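Local coordinates for protein pectate lyase (Paenibacillus sp. 0602, PDB 5GT5) that cleaves polygalacturonate and partly methylated pectins within the chain by endo-acting elimination, probably with the help of calcium, at residues A[142-156]-A[169-181]. The protein carries 1 engineered substitution. Sequence-based numbering, arbitrary orientation.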
# COMPACT_ATOMS: atom_id res chain seq x y z
N THR A 142 17.34 23.56 -24.67
CA THR A 142 18.22 23.47 -23.52
C THR A 142 19.59 22.87 -23.83
O THR A 142 20.25 22.31 -22.95
CB THR A 142 17.54 22.80 -22.30
OG1 THR A 142 17.06 21.49 -22.64
CG2 THR A 142 16.34 23.61 -21.85
N LYS A 143 19.98 23.00 -25.10
CA LYS A 143 21.39 22.85 -25.51
C LYS A 143 21.96 21.49 -25.16
O LYS A 143 23.13 21.36 -24.83
CB LYS A 143 22.24 23.98 -24.91
CG LYS A 143 21.83 25.37 -25.42
CD LYS A 143 22.74 26.46 -24.89
CE LYS A 143 22.15 27.83 -25.17
NZ LYS A 143 21.99 28.05 -26.63
N GLY A 144 21.13 20.47 -25.29
CA GLY A 144 21.55 19.12 -25.02
C GLY A 144 21.22 18.59 -23.64
O GLY A 144 21.44 17.40 -23.39
N ASP A 145 20.70 19.45 -22.77
CA ASP A 145 20.31 19.05 -21.42
C ASP A 145 18.98 18.30 -21.32
O ASP A 145 18.73 17.65 -20.31
CB ASP A 145 20.25 20.25 -20.49
CG ASP A 145 21.60 20.83 -20.21
OD1 ASP A 145 22.61 20.16 -20.50
OD2 ASP A 145 21.63 21.97 -19.71
N TYR A 146 18.12 18.37 -22.35
CA TYR A 146 16.79 17.74 -22.32
C TYR A 146 16.03 18.16 -21.08
O TYR A 146 15.53 17.31 -20.34
CB TYR A 146 16.89 16.21 -22.46
CG TYR A 146 17.34 15.89 -23.87
CD1 TYR A 146 16.41 15.76 -24.89
CD2 TYR A 146 18.69 15.82 -24.19
CE1 TYR A 146 16.81 15.52 -26.22
CE2 TYR A 146 19.11 15.60 -25.52
CZ TYR A 146 18.16 15.45 -26.52
OH TYR A 146 18.56 15.23 -27.82
N ASP A 147 15.94 19.47 -20.86
CA ASP A 147 15.30 19.98 -19.64
C ASP A 147 13.98 20.69 -19.88
O ASP A 147 13.34 21.12 -18.92
CB ASP A 147 16.28 20.90 -18.88
CG ASP A 147 17.30 20.12 -18.02
OD1 ASP A 147 17.01 18.97 -17.62
OD2 ASP A 147 18.39 20.68 -17.75
N LYS A 148 13.53 20.80 -21.13
CA LYS A 148 12.32 21.55 -21.43
C LYS A 148 11.06 20.69 -21.54
O LYS A 148 10.09 20.90 -20.80
CB LYS A 148 12.46 22.39 -22.70
CG LYS A 148 11.29 23.34 -22.89
CD LYS A 148 11.49 24.25 -24.07
CE LYS A 148 10.38 25.29 -24.11
NZ LYS A 148 10.47 26.20 -22.92
N ASN A 149 11.07 19.71 -22.44
CA ASN A 149 9.80 19.05 -22.79
C ASN A 149 9.20 18.22 -21.67
O ASN A 149 7.96 18.10 -21.56
CB ASN A 149 9.98 18.15 -24.01
CG ASN A 149 10.29 18.94 -25.28
OD1 ASN A 149 10.74 20.10 -25.21
ND2 ASN A 149 10.04 18.31 -26.43
N ASP A 150 10.06 17.61 -20.86
CA ASP A 150 9.62 16.79 -19.72
C ASP A 150 8.73 15.63 -20.17
O ASP A 150 7.78 15.28 -19.48
CB ASP A 150 8.90 17.64 -18.65
CG ASP A 150 9.79 18.71 -18.05
OD1 ASP A 150 11.04 18.57 -18.03
OD2 ASP A 150 9.23 19.72 -17.58
N TRP A 151 9.01 15.05 -21.34
CA TRP A 151 8.28 13.88 -21.79
C TRP A 151 8.90 12.59 -21.29
O TRP A 151 10.08 12.32 -21.59
CB TRP A 151 8.27 13.80 -23.32
CG TRP A 151 7.70 14.94 -24.11
CD1 TRP A 151 6.81 15.92 -23.70
CD2 TRP A 151 7.97 15.20 -25.49
NE1 TRP A 151 6.51 16.76 -24.76
CE2 TRP A 151 7.22 16.35 -25.86
CE3 TRP A 151 8.78 14.59 -26.45
CZ2 TRP A 151 7.24 16.87 -27.16
CZ3 TRP A 151 8.82 15.11 -27.73
CH2 TRP A 151 8.07 16.25 -28.07
N ASP A 152 8.15 11.79 -20.53
CA ASP A 152 8.61 10.51 -19.99
C ASP A 152 7.57 9.48 -20.37
O ASP A 152 6.38 9.80 -20.41
CB ASP A 152 8.68 10.58 -18.46
CG ASP A 152 9.31 11.88 -17.97
OD1 ASP A 152 10.53 11.96 -17.94
OD2 ASP A 152 8.56 12.81 -17.61
N TYR A 153 7.94 8.23 -20.65
CA TYR A 153 6.90 7.28 -21.01
C TYR A 153 5.94 6.99 -19.86
O TYR A 153 4.74 6.99 -20.04
CB TYR A 153 7.49 5.97 -21.53
CG TYR A 153 8.02 6.05 -22.92
CD1 TYR A 153 7.15 6.31 -23.99
CD2 TYR A 153 9.35 5.80 -23.19
CE1 TYR A 153 7.64 6.36 -25.29
CE2 TYR A 153 9.85 5.84 -24.49
CZ TYR A 153 8.97 6.10 -25.52
OH TYR A 153 9.48 6.16 -26.80
N ILE A 154 6.47 6.69 -18.68
CA ILE A 154 5.62 6.41 -17.52
C ILE A 154 6.22 7.11 -16.31
O ILE A 154 7.43 6.98 -16.05
CB ILE A 154 5.51 4.91 -17.21
CG1 ILE A 154 4.90 4.17 -18.41
CG2 ILE A 154 4.65 4.67 -15.96
CD1 ILE A 154 4.85 2.64 -18.23
N THR A 155 5.39 7.86 -15.59
CA THR A 155 5.76 8.48 -14.31
C THR A 155 4.78 7.98 -13.29
O THR A 155 3.56 7.99 -13.52
CB THR A 155 5.72 10.00 -14.37
OG1 THR A 155 6.61 10.44 -15.42
CG2 THR A 155 6.21 10.62 -13.10
N LEU A 156 5.31 7.53 -12.17
CA LEU A 156 4.47 7.08 -11.06
C LEU A 156 4.60 8.10 -9.93
O LEU A 156 5.70 8.43 -9.50
CB LEU A 156 4.93 5.71 -10.58
CG LEU A 156 5.17 4.68 -11.69
CD1 LEU A 156 5.73 3.41 -11.06
CD2 LEU A 156 3.89 4.38 -12.44
N PHE A 169 10.46 -0.24 -24.26
CA PHE A 169 10.58 1.21 -24.29
C PHE A 169 11.69 1.59 -25.24
O PHE A 169 12.77 1.00 -25.19
CB PHE A 169 10.88 1.74 -22.88
CG PHE A 169 9.83 1.40 -21.86
CD1 PHE A 169 9.84 0.16 -21.23
CD2 PHE A 169 8.82 2.30 -21.57
CE1 PHE A 169 8.89 -0.16 -20.28
CE2 PHE A 169 7.85 1.99 -20.62
CZ PHE A 169 7.88 0.77 -19.98
N ASN A 170 11.41 2.57 -26.09
CA ASN A 170 12.37 3.10 -27.05
C ASN A 170 12.91 4.44 -26.55
O ASN A 170 12.84 4.70 -25.35
CB ASN A 170 11.69 3.21 -28.42
CG ASN A 170 11.34 1.87 -29.01
OD1 ASN A 170 12.17 1.25 -29.70
ND2 ASN A 170 10.11 1.40 -28.76
N LYS A 171 13.37 5.32 -27.42
CA LYS A 171 13.93 6.59 -26.96
C LYS A 171 12.85 7.48 -26.36
O LYS A 171 11.71 7.54 -26.84
CB LYS A 171 14.56 7.34 -28.14
CG LYS A 171 15.86 6.76 -28.66
CD LYS A 171 17.03 7.46 -28.06
CE LYS A 171 17.21 8.90 -28.62
NZ LYS A 171 18.28 9.47 -27.75
N ALA A 172 13.21 8.19 -25.30
CA ALA A 172 12.36 9.23 -24.75
C ALA A 172 13.18 10.49 -24.53
O ALA A 172 14.37 10.42 -24.22
CB ALA A 172 11.73 8.79 -23.40
N TYR A 173 12.52 11.62 -24.68
CA TYR A 173 13.14 12.91 -24.42
C TYR A 173 13.76 12.95 -23.03
O TYR A 173 14.92 13.34 -22.88
CB TYR A 173 12.10 14.02 -24.62
CG TYR A 173 12.60 15.43 -24.44
CD1 TYR A 173 12.76 15.96 -23.16
CD2 TYR A 173 12.91 16.24 -25.54
CE1 TYR A 173 13.21 17.26 -22.96
CE2 TYR A 173 13.33 17.58 -25.34
CZ TYR A 173 13.50 18.06 -24.05
OH TYR A 173 13.90 19.35 -23.83
N ASP A 174 12.98 12.55 -22.03
CA ASP A 174 13.47 12.50 -20.65
C ASP A 174 13.52 11.04 -20.20
O ASP A 174 14.25 10.24 -20.77
CB ASP A 174 12.56 13.40 -19.78
CG ASP A 174 13.13 13.75 -18.42
OD1 ASP A 174 14.29 13.42 -18.12
OD2 ASP A 174 12.40 14.44 -17.66
N GLY A 175 12.73 10.67 -19.20
CA GLY A 175 12.87 9.34 -18.63
C GLY A 175 12.00 8.26 -19.24
O GLY A 175 11.01 8.51 -19.95
N LEU A 176 12.35 7.02 -18.93
CA LEU A 176 11.60 5.87 -19.41
C LEU A 176 10.52 5.51 -18.41
O LEU A 176 9.33 5.61 -18.74
CB LEU A 176 12.54 4.70 -19.65
CG LEU A 176 13.66 5.00 -20.64
CD1 LEU A 176 14.59 3.76 -20.78
CD2 LEU A 176 13.09 5.41 -21.99
N VAL A 177 10.89 5.06 -17.21
CA VAL A 177 9.90 4.88 -16.15
C VAL A 177 10.49 5.51 -14.91
O VAL A 177 11.56 5.09 -14.42
CB VAL A 177 9.55 3.40 -15.85
CG1 VAL A 177 8.48 3.34 -14.75
CG2 VAL A 177 9.04 2.67 -17.12
N ASP A 178 9.83 6.56 -14.40
CA ASP A 178 10.26 7.32 -13.23
C ASP A 178 9.28 7.09 -12.12
O ASP A 178 8.07 6.88 -12.35
CB ASP A 178 10.31 8.79 -13.55
CG ASP A 178 11.40 9.14 -14.56
OD1 ASP A 178 12.34 8.35 -14.78
OD2 ASP A 178 11.32 10.25 -15.15
N SER A 179 9.78 7.13 -10.90
CA SER A 179 8.94 6.87 -9.74
C SER A 179 9.20 7.97 -8.73
O SER A 179 10.36 8.18 -8.34
CB SER A 179 9.25 5.49 -9.18
OG SER A 179 8.31 5.15 -8.18
N LYS A 180 8.15 8.67 -8.30
CA LYS A 180 8.29 9.93 -7.59
C LYS A 180 7.28 10.05 -6.44
O LYS A 180 6.29 9.29 -6.34
CB LYS A 180 8.03 11.10 -8.57
CG LYS A 180 8.95 11.19 -9.78
CD LYS A 180 8.53 12.42 -10.58
CE LYS A 180 9.39 12.60 -11.82
NZ LYS A 180 8.96 13.84 -12.56
N LYS A 181 7.52 11.05 -5.60
CA LYS A 181 6.58 11.45 -4.56
C LYS A 181 6.16 10.25 -3.70
O LYS A 181 4.98 10.00 -3.47
CB LYS A 181 5.40 12.18 -5.18
CG LYS A 181 5.85 13.47 -5.88
CD LYS A 181 4.68 14.24 -6.46
CE LYS A 181 3.89 14.96 -5.38
NZ LYS A 181 2.69 15.67 -5.95
O HOH W 1 19.43 12.05 -27.36
O HOH W 2 13.98 20.91 -25.82
O HOH W 3 9.97 14.95 -16.85
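Neighbouring parallel strands of the pectate lyase beta-helix, 154-156 and 177-180, meet here in register; Asp152 and Asp174, in the loops ahead of the strands, come together with Asp178 on the strand itself, the probable calcium site. Ile154 pairs with Val177 and Thr155 with Asp178; the ladder runs from Ile154 N to Leu176 O through to Lys180 N on Leu156 O. Just ahead of it, Asp152 OD1 takes the N-H of Gly175 on its anti lone pair at 2.8 Å, which helps to hold that oxygen beside the other carboxylates, 3.4 Å from Asp178 OD2. In the conformer of Asp174 described here, water 3 sits between Asp152 OD2 and Asp174 OD2, close enough to bond to either, while Lys245 pairs with Asp174 OD1.

Further back, Tyr173 plugs the loop 146-151. Its ring swings away from its own N (chi1 -178°) and passes between Tyr146, whose edge meets one face in a T-shaped pair with centroids 4.9 Å apart, and Asn149, whose CB sits over the centre of the opposite face with its amide plane 3° from the ring; the amide ND2 is bonded to Glu137. Two backbone N-H groups, of Lys148 and Asn149, converge on Tyr173 OH, the latter at 3.2 Å and nearly straight (166°). A leucine in place of Tyr173 would probably leave both N-H groups without this acceptor and the Asn149 amide without its flat partner. Beyond the aspartates, Tyr153 OH lies 2.6 Å from Lys171 O in a weak hydrogen bond.

Three carboxylates this close probably repel one another, eased in part by Lys245 on Asp174, consistent with a pocket prepared for calcium.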